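PDB 6HYH: periplasmic binding protein/LacI transcriptional regulator, which binds furanose sugars, here beta-D-fucofuranose, and probably serves as the solute-binding component of an L-arabinofuranose ABC transporter. Local coordinates for residues A77-V82 and L102-V107; V89-K94 and T112-T117. One frame throughout, in Å; residues are numbered along the deposited sequence.

Contact 1: residues A77-V82 and L102-V107; sequences AFSPVV and LTDRAV. With GYE (beta-D-fucofuranose), chain K.
Pro-80 sets CD and CG against the chain that turns away after Thr-103: CD lies 3.0 Å from Arg-105 O, CG is 3.1 Å from Ala-106 O, and on the apolar side CG meets Val-107 CG1 at 3.5 Å. Arg-105 runs past the same proline, its CB and CD beside Pro-80 O. The side chain is stretched from CG to NE (chi2 -167°), which carries the guanidinium beyond the proline to the sugar. There NE points almost straight at O5 of beta-D-fucofuranose (2.9 Å, 175° at the hydrogen) and NH2 bonds O4, while NH1 turns back to Val-81 O at 2.8 Å, so the group is fixed in rotation by three bonds. Asp-104 OD2 takes a further bond from the sugar O5 and pairs with Arg-31. Deeper in, Phe-78 lies alongside Leu-102, with CE1 near CD1, and carries Pro-80 CD over one ring face, offset toward the rim. At the strand ends, Thr-103 N bonds Phe-78 O (3.0 Å), joining two neighbouring parallel strands. Loops leaving the carboxyl ends of such strands to line a cleft between two lobes are the hallmark of the sugar site in periplasmic binding proteins.

Contact 2: residues V89-K94 and T112-T117; sequences VLQETK and TDVYKT
Val-114 faces the helical segment 89-94 and buries more surface than any other residue of the contact. The buried side is apolar: CB stands 4.2 Å from Leu-90 CB, and the Leu-90 side chain continues past it until CD2 comes within 3.8 Å of Val-114 O. Both side chains point toward the opposite segment and are buried; the contact is one of van der Waals packing, with no hydrogen bond crossing between the two segments. With CG1 set opposite the carbonyl carbon (chi1 -83°), that methyl is directed at the outer side, where Gln-91 OE1 lies 3.5 Å away and Lys-94 CD 4.0 Å away. Both of these longer side chains cross the valine at about a right angle.

Toward solvent the fit slackens. Lys-94 is exposed. Its first two torsions, both near anti (chi1 -156°), carry CD to 3.6 Å from Asp-113 O, a touch of methylene on carbonyl; the chain bends only beyond CD. Asp-113 has a left-handed backbone (phi 48°), and its carboxylate leads away from the helix. Gln-91 also touches Asp-111, a zinc ligand, and its side chain is about 5 Å from a bound zinc ion.

Within the helix, Leu-90 O accepts both Lys-94 N and Thr-93 OG1 (2.7 Å) from the same face of its plane. Thr-93 packs on Ile-65 and Ile-69 of helix 58-71 and on Val-100 of strand 100-103, whereas Tyr-115 rests on the same Val-100. Helix 87-96 thus packs on helix 58-71, on strand 100-103 and on the loop that leads into strand 117-121.

In the fold
Contact 1 joins the two strands of the beta-alpha-beta unit 75-78, 87-96, 100-103, with the loops that follow them; contact 2 ties the helix of that unit to the loop following it, before strand 117-121. Their centres lie about 12 Å apart. Contact 1 is buried and mixes apolar packing with polar groups directed at the sugar. Contact 2 lies farther out, its centre about 23 Å from the centre of the chain, against about 11 Å for contact 1; it is only partly buried and depends on van der Waals fit. They meet where Leu-102 N probably bonds Thr-117 O (2.9 Å) and where the Tyr-115 ring packs against Leu-102 CD1 and Val-107 CG2.

Contact 1: residues A77-V82 and L102-V107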
ATOM      1  N   ALA A  77     -14.817  -4.212  12.444  1.00 49.25           N
ATOM      2  CA  ALA A  77     -13.513  -3.566  12.501  1.00 46.10           C
ATOM      3  C   ALA A  77     -12.601  -4.358  13.428  1.00 44.77           C
ATOM      4  O   ALA A  77     -13.051  -4.922  14.435  1.00 44.17           O
ATOM      5  CB  ALA A  77     -13.623  -2.103  12.971  1.00 44.78           C
ATOM      6  N   PHE A  78     -11.307  -4.381  13.099  1.00 43.46           N
ATOM      7  CA  PHE A  78     -10.343  -5.088  13.932  1.00 44.56           C
ATOM      8  C   PHE A  78      -8.979  -4.436  13.786  1.00 43.71           C
ATOM      9  O   PHE A  78      -8.787  -3.519  12.977  1.00 43.31           O
ATOM     10  CB  PHE A  78     -10.272  -6.579  13.591  1.00 47.29           C
ATOM     11  CG  PHE A  78      -9.673  -6.875  12.231  1.00 44.89           C
ATOM     12  CD1 PHE A  78     -10.154  -6.261  11.098  1.00 44.99           C
ATOM     13  CD2 PHE A  78      -8.656  -7.823  12.086  1.00 49.66           C
ATOM     14  CE1 PHE A  78      -9.611  -6.553   9.836  1.00 45.23           C
ATOM     15  CE2 PHE A  78      -8.114  -8.120  10.829  1.00 48.88           C
ATOM     16  CZ  PHE A  78      -8.596  -7.477   9.705  1.00 46.31           C
ATOM     17  N   SER A  79      -8.016  -4.968  14.536  1.00 49.34           N
ATOM     18  CA  SER A  79      -6.632  -4.510  14.481  1.00 48.01           C
ATOM     19  C   SER A  79      -5.757  -5.748  14.364  1.00 51.84           C
ATOM     20  O   SER A  79      -5.551  -6.455  15.372  1.00 50.57           O
ATOM     21  CB  SER A  79      -6.318  -3.701  15.734  1.00 47.39           C
ATOM     22  OG  SER A  79      -4.982  -3.857  16.147  1.00 48.34           O
ATOM     23  N   PRO A  80      -5.179  -6.021  13.164  1.00 52.33           N
ATOM     24  CA  PRO A  80      -4.568  -7.339  12.922  1.00 49.63           C
ATOM     25  C   PRO A  80      -3.270  -7.583  13.676  1.00 48.63           C
ATOM     26  O   PRO A  80      -2.249  -6.938  13.377  1.00 49.25           O
ATOM     27  CB  PRO A  80      -4.335  -7.332  11.412  1.00 51.74           C
ATOM     28  CG  PRO A  80      -4.219  -5.908  11.068  1.00 48.72           C
ATOM     29  CD  PRO A  80      -5.233  -5.222  11.928  1.00 48.92           C
ATOM     30  N   VAL A  81      -3.305  -8.537  14.623  1.00 43.51           N
ATOM     31  CA  VAL A  81      -2.136  -8.947  15.409  1.00 42.85           C
ATOM     32  C   VAL A  81      -0.884  -8.888  14.557  1.00 47.20           C
ATOM     33  O   VAL A  81       0.141  -8.331  14.962  1.00 48.37           O
ATOM     34  CB  VAL A  81      -2.271 -10.381  15.958  1.00 44.24           C
ATOM     35  CG1 VAL A  81      -1.384 -10.580  17.133  1.00 45.90           C
ATOM     36  CG2 VAL A  81      -3.690 -10.685  16.290  1.00 50.99           C
ATOM     37  N   VAL A  82      -0.976  -9.448  13.355  1.00 42.99           N
ATOM     38  CA  VAL A  82       0.135  -9.547  12.422  1.00 41.46           C
ATOM     39  C   VAL A  82      -0.407  -9.285  11.029  1.00 40.14           C
ATOM     40  O   VAL A  82      -1.614  -9.294  10.788  1.00 42.38           O
ATOM     41  CB  VAL A  82       0.785 -10.953  12.458  1.00 39.91           C
ATOM     42  CG1 VAL A  82       0.974 -11.437  13.876  1.00 37.40           C
ATOM     43  CG2 VAL A  82      -0.102 -11.947  11.690  1.00 43.71           C
ATOM     44  N   LEU A 102     -10.203  -1.158   9.029  1.00 57.83           N
ATOM     45  CA  LEU A 102      -8.978  -1.513   9.721  1.00 56.77           C
ATOM     46  C   LEU A 102      -8.598  -0.406  10.697  1.00 58.70           C
ATOM     47  O   LEU A 102      -8.789   0.784  10.420  1.00 58.83           O
ATOM     48  CB  LEU A 102      -7.835  -1.741   8.741  1.00 57.86           C
ATOM     49  CG  LEU A 102      -7.351  -3.175   8.594  1.00 56.72           C
ATOM     50  CD1 LEU A 102      -8.450  -4.047   8.024  1.00 59.59           C
ATOM     51  CD2 LEU A 102      -6.154  -3.169   7.678  1.00 58.21           C
ATOM     52  N   THR A 103      -8.042  -0.811  11.841  1.00 51.96           N
ATOM     53  CA  THR A 103      -7.576   0.125  12.853  1.00 49.69           C
ATOM     54  C   THR A 103      -6.167  -0.274  13.300  1.00 50.42           C
ATOM     55  O   THR A 103      -5.868  -1.474  13.441  1.00 50.92           O
ATOM     56  CB  THR A 103      -8.541   0.175  14.051  1.00 48.34           C
ATOM     57  OG1 THR A 103      -8.567  -1.106  14.694  1.00 56.19           O
ATOM     58  CG2 THR A 103      -9.926   0.514  13.605  1.00 42.32           C
ATOM     59  N   ASP A 104      -5.293   0.748  13.411  1.00 56.21           N
ATOM     60  CA  ASP A 104      -3.929   0.808  13.965  1.00 55.75           C
ATOM     61  C   ASP A 104      -2.944  -0.066  13.184  1.00 53.87           C
ATOM     62  O   ASP A 104      -1.943   0.464  12.698  1.00 58.32           O
ATOM     63  CB  ASP A 104      -3.852   0.562  15.496  1.00 57.12           C
ATOM     64  CG  ASP A 104      -3.653  -0.881  15.890  1.00 54.74           C
ATOM     65  OD1 ASP A 104      -4.120  -1.772  15.154  1.00 59.64           O
ATOM     66  OD2 ASP A 104      -2.972  -1.127  16.921  1.00 48.44           O
ATOM     67  N   ARG A 105      -3.205  -1.364  13.002  1.00 44.24           N
ATOM     68  CA  ARG A 105      -2.240  -2.270  12.377  1.00 47.17           C
ATOM     69  C   ARG A 105      -2.693  -2.660  10.968  1.00 49.15           C
ATOM     70  O   ARG A 105      -3.886  -2.848  10.717  1.00 52.18           O
ATOM     71  CB  ARG A 105      -2.043  -3.537  13.226  1.00 45.09           C
ATOM     72  CG  ARG A 105      -1.335  -3.282  14.536  1.00 44.78           C
ATOM     73  CD  ARG A 105      -0.883  -4.565  15.207  1.00 45.34           C
ATOM     74  NE  ARG A 105      -0.404  -4.292  16.569  1.00 42.22           N
ATOM     75  CZ  ARG A 105      -0.011  -5.221  17.439  1.00 42.64           C
ATOM     76  NH1 ARG A 105      -0.026  -6.501  17.107  1.00 44.44           N
ATOM     77  NH2 ARG A 105       0.405  -4.876  18.650  1.00 44.67           N
ATOM     78  N   ALA A 106      -1.737  -2.797  10.050  1.00 37.29           N
ATOM     79  CA  ALA A 106      -2.063  -3.144   8.673  1.00 38.44           C
ATOM     80  C   ALA A 106      -2.200  -4.656   8.480  1.00 39.99           C
ATOM     81  O   ALA A 106      -1.735  -5.462   9.294  1.00 38.24           O
ATOM     82  CB  ALA A 106      -0.999  -2.606   7.722  1.00 41.18           C
ATOM     83  N   VAL A 107      -2.860  -5.030   7.377  1.00 43.63           N
ATOM     84  CA  VAL A 107      -2.907  -6.410   6.891  1.00 44.25           C
ATOM     85  C   VAL A 107      -2.131  -6.461   5.587  1.00 45.95           C
ATOM     86  O   VAL A 107      -2.075  -5.472   4.851  1.00 49.42           O
ATOM     87  CB  VAL A 107      -4.341  -6.931   6.637  1.00 45.58           C
ATOM     88  CG1 VAL A 107      -5.255  -6.654   7.823  1.00 45.08           C
ATOM     89  CG2 VAL A 107      -4.902  -6.334   5.352  1.00 44.37           C
TER
HETATM   90  O3  GYE K 409       2.753   0.502  20.016  1.00 31.06           O
HETATM   91  C2  GYE K 409       1.939  -1.341  21.450  1.00 31.97           C
HETATM   92  C1  GYE K 409       0.754  -2.294  21.291  1.00 32.51           C
HETATM   93  O5  GYE K 409      -0.169  -1.556  17.346  1.00 32.35           O
HETATM   94  C6  GYE K 409       0.866   0.670  17.543  1.00 31.20           C
HETATM   95  O4  GYE K 409       0.389  -2.198  19.908  1.00 32.49           O
HETATM   96  C5  GYE K 409       0.202  -0.500  18.245  1.00 31.64           C
HETATM   97  C4  GYE K 409       1.117  -1.143  19.264  1.00 31.84           C
HETATM   98  C3  GYE K 409       1.620  -0.270  20.405  1.00 31.37           C
HETATM   99  O1  GYE K 409       1.034  -3.627  21.617  1.00 33.35           O
HETATM  100  O2  GYE K 409       2.039  -0.732  22.730  1.00 31.72           O

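Contact 2: residues V89-K94 and T112-T117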
ATOM      1  N   VAL A  89     -10.854 -15.031   5.765  1.00 70.01           N
ATOM      2  CA  VAL A  89     -11.898 -14.378   6.555  1.00 68.40           C
ATOM      3  C   VAL A  89     -12.246 -13.002   5.982  1.00 68.23           C
ATOM      4  O   VAL A  89     -13.396 -12.538   6.109  1.00 72.57           O
ATOM      5  CB  VAL A  89     -11.475 -14.257   8.036  1.00 68.83           C
ATOM      6  CG1 VAL A  89     -10.403 -13.200   8.199  1.00 64.69           C
ATOM      7  CG2 VAL A  89     -12.673 -13.934   8.940  1.00 69.13           C
ATOM      8  N   LEU A  90     -11.309 -12.355   5.269  1.00 61.41           N
ATOM      9  CA  LEU A  90     -11.655 -11.057   4.684  1.00 61.48           C
ATOM     10  C   LEU A  90     -12.497 -11.212   3.426  1.00 64.32           C
ATOM     11  O   LEU A  90     -13.415 -10.410   3.203  1.00 62.42           O
ATOM     12  CB  LEU A  90     -10.398 -10.228   4.407  1.00 59.93           C
ATOM     13  CG  LEU A  90      -9.857  -9.440   5.615  1.00 52.37           C
ATOM     14  CD1 LEU A  90      -8.585  -8.727   5.253  1.00 55.12           C
ATOM     15  CD2 LEU A  90     -10.887  -8.436   6.128  1.00 52.02           C
ATOM     16  N   GLN A  91     -12.224 -12.252   2.623  1.00 68.00           N
ATOM     17  CA  GLN A  91     -13.102 -12.569   1.499  1.00 67.94           C
ATOM     18  C   GLN A  91     -14.492 -12.959   2.002  1.00 69.89           C
ATOM     19  O   GLN A  91     -15.507 -12.631   1.376  1.00 74.62           O
ATOM     20  CB  GLN A  91     -12.463 -13.676   0.649  1.00 66.33           C
ATOM     21  CG  GLN A  91     -12.787 -13.642  -0.852  1.00 64.47           C
ATOM     22  CD  GLN A  91     -12.299 -12.377  -1.512  1.00 70.30           C
ATOM     23  OE1 GLN A  91     -11.536 -11.628  -0.909  1.00 76.40           O
ATOM     24  NE2 GLN A  91     -12.707 -12.141  -2.766  1.00 70.80           N
ATOM     25  N   GLU A  92     -14.556 -13.622   3.161  1.00 70.94           N
ATOM     26  CA  GLU A  92     -15.841 -13.969   3.777  1.00 75.64           C
ATOM     27  C   GLU A  92     -16.645 -12.731   4.170  1.00 75.86           C
ATOM     28  O   GLU A  92     -17.846 -12.633   3.889  1.00 77.15           O
ATOM     29  CB  GLU A  92     -15.615 -14.852   5.005  1.00 74.40           C
ATOM     30  CG  GLU A  92     -15.009 -16.216   4.694  1.00 77.92           C
ATOM     31  CD  GLU A  92     -14.885 -17.088   5.940  1.00 81.60           C
ATOM     32  OE1 GLU A  92     -15.391 -16.660   7.013  1.00 83.15           O
ATOM     33  OE2 GLU A  92     -14.266 -18.184   5.850  1.00 81.91           O
ATOM     34  N   THR A  93     -16.015 -11.791   4.866  1.00 68.76           N
ATOM     35  CA  THR A  93     -16.734 -10.560   5.178  1.00 67.25           C
ATOM     36  C   THR A  93     -17.137  -9.816   3.913  1.00 67.03           C
ATOM     37  O   THR A  93     -18.246  -9.271   3.834  1.00 69.23           O
ATOM     38  CB  THR A  93     -15.873  -9.646   6.040  1.00 64.45           C
ATOM     39  OG1 THR A  93     -14.693  -9.282   5.298  1.00 62.96           O
ATOM     40  CG2 THR A  93     -15.494 -10.341   7.324  1.00 59.75           C
ATOM     41  N   LYS A  94     -16.247  -9.763   2.914  1.00 57.75           N
ATOM     42  CA  LYS A  94     -16.651  -9.249   1.609  1.00 61.08           C
ATOM     43  C   LYS A  94     -17.946  -9.908   1.137  1.00 63.28           C
ATOM     44  O   LYS A  94     -18.889  -9.229   0.714  1.00 62.62           O
ATOM     45  CB  LYS A  94     -15.545  -9.415   0.573  1.00 57.67           C
ATOM     46  CG  LYS A  94     -15.745  -8.377  -0.533  1.00 54.70           C
ATOM     47  CD  LYS A  94     -14.500  -8.077  -1.327  1.00 56.79           C
ATOM     48  CE  LYS A  94     -14.323  -9.107  -2.400  1.00 60.30           C
ATOM     49  NZ  LYS A  94     -15.420  -8.916  -3.377  1.00 61.64           N
ATOM     50  N   THR A 112      -8.516  -7.147  -3.270  1.00 78.93           N
ATOM     51  CA  THR A 112      -8.789  -5.730  -3.468  1.00 79.42           C
ATOM     52  C   THR A 112     -10.129  -5.321  -2.863  1.00 81.20           C
ATOM     53  O   THR A 112     -11.114  -6.071  -2.905  1.00 80.96           O
ATOM     54  CB  THR A 112      -8.831  -5.381  -4.962  1.00 83.68           C
ATOM     55  OG1 THR A 112      -7.879  -6.179  -5.691  1.00 80.23           O
ATOM     56  CG2 THR A 112      -8.580  -3.875  -5.176  1.00 82.69           C
ATOM     57  N   ASP A 113     -10.155  -4.105  -2.309  1.00 94.26           N
ATOM     58  CA  ASP A 113     -11.357  -3.582  -1.675  1.00 91.10           C
ATOM     59  C   ASP A 113     -11.979  -4.595  -0.719  1.00 88.70           C
ATOM     60  O   ASP A 113     -13.196  -4.795  -0.726  1.00 84.67           O
ATOM     61  CB  ASP A 113     -12.354  -3.136  -2.745  1.00 94.23           C
ATOM     62  CG  ASP A 113     -11.770  -2.080  -3.679  1.00103.05           C
ATOM     63  OD1 ASP A 113     -10.594  -1.692  -3.457  1.00103.78           O
ATOM     64  OD2 ASP A 113     -12.483  -1.638  -4.620  1.00103.64           O
ATOM     65  N   VAL A 114     -11.134  -5.286   0.055  1.00 69.97           N
ATOM     66  CA  VAL A 114     -11.590  -6.128   1.164  1.00 65.31           C
ATOM     67  C   VAL A 114     -11.792  -5.363   2.463  1.00 59.61           C
ATOM     68  O   VAL A 114     -12.145  -5.991   3.473  1.00 55.83           O
ATOM     69  CB  VAL A 114     -10.634  -7.297   1.460  1.00 63.06           C
ATOM     70  CG1 VAL A 114     -10.915  -8.457   0.515  1.00 67.69           C
ATOM     71  CG2 VAL A 114      -9.175  -6.835   1.374  1.00 60.51           C
ATOM     72  N   TYR A 115     -11.454  -4.068   2.500  1.00 64.75           N
ATOM     73  CA  TYR A 115     -11.743  -3.193   3.639  1.00 58.46           C
ATOM     74  C   TYR A 115     -11.911  -1.784   3.097  1.00 60.44           C
ATOM     75  O   TYR A 115     -11.382  -1.459   2.034  1.00 66.52           O
ATOM     76  CB  TYR A 115     -10.672  -3.241   4.735  1.00 56.84           C
ATOM     77  CG  TYR A 115      -9.288  -2.732   4.344  1.00 57.02           C
ATOM     78  CD1 TYR A 115      -9.051  -1.377   4.092  1.00 57.71           C
ATOM     79  CD2 TYR A 115      -8.213  -3.612   4.243  1.00 53.65           C
ATOM     80  CE1 TYR A 115      -7.789  -0.922   3.731  1.00 53.02           C
ATOM     81  CE2 TYR A 115      -6.951  -3.167   3.888  1.00 53.98           C
ATOM     82  CZ  TYR A 115      -6.744  -1.830   3.630  1.00 52.65           C
ATOM     83  OH  TYR A 115      -5.482  -1.403   3.273  1.00 59.75           O
ATOM     84  N   LYS A 116     -12.645  -0.948   3.834  1.00 53.69           N
ATOM     85  CA  LYS A 116     -13.089   0.348   3.326  1.00 52.59           C
ATOM     86  C   LYS A 116     -12.215   1.509   3.771  1.00 52.49           C
ATOM     87  O   LYS A 116     -12.294   2.584   3.172  1.00 54.51           O
ATOM     88  CB  LYS A 116     -14.540   0.646   3.764  1.00 54.65           C
ATOM     89  CG  LYS A 116     -15.650  -0.230   3.145  1.00 57.50           C
ATOM     90  CD  LYS A 116     -16.095   0.259   1.773  1.00 58.81           C
ATOM     91  CE  LYS A 116     -17.367  -0.440   1.302  1.00 63.01           C
ATOM     92  NZ  LYS A 116     -17.759  -0.064  -0.092  1.00 68.98           N
ATOM     93  N   THR A 117     -11.391   1.331   4.792  1.00 51.50           N
ATOM     94  CA  THR A 117     -10.506   2.412   5.206  1.00 50.97           C
ATOM     95  C   THR A 117      -9.651   1.880   6.341  1.00 46.37           C
ATOM     96  O   THR A 117      -9.978   0.862   6.960  1.00 44.85           O
ATOM     97  CB  THR A 117     -11.269   3.678   5.660  1.00 49.45           C
ATOM     98  OG1 THR A 117     -10.349   4.759   5.867  1.00 46.91           O
ATOM     99  CG2 THR A 117     -11.965   3.444   6.976  1.00 50.55           C
TER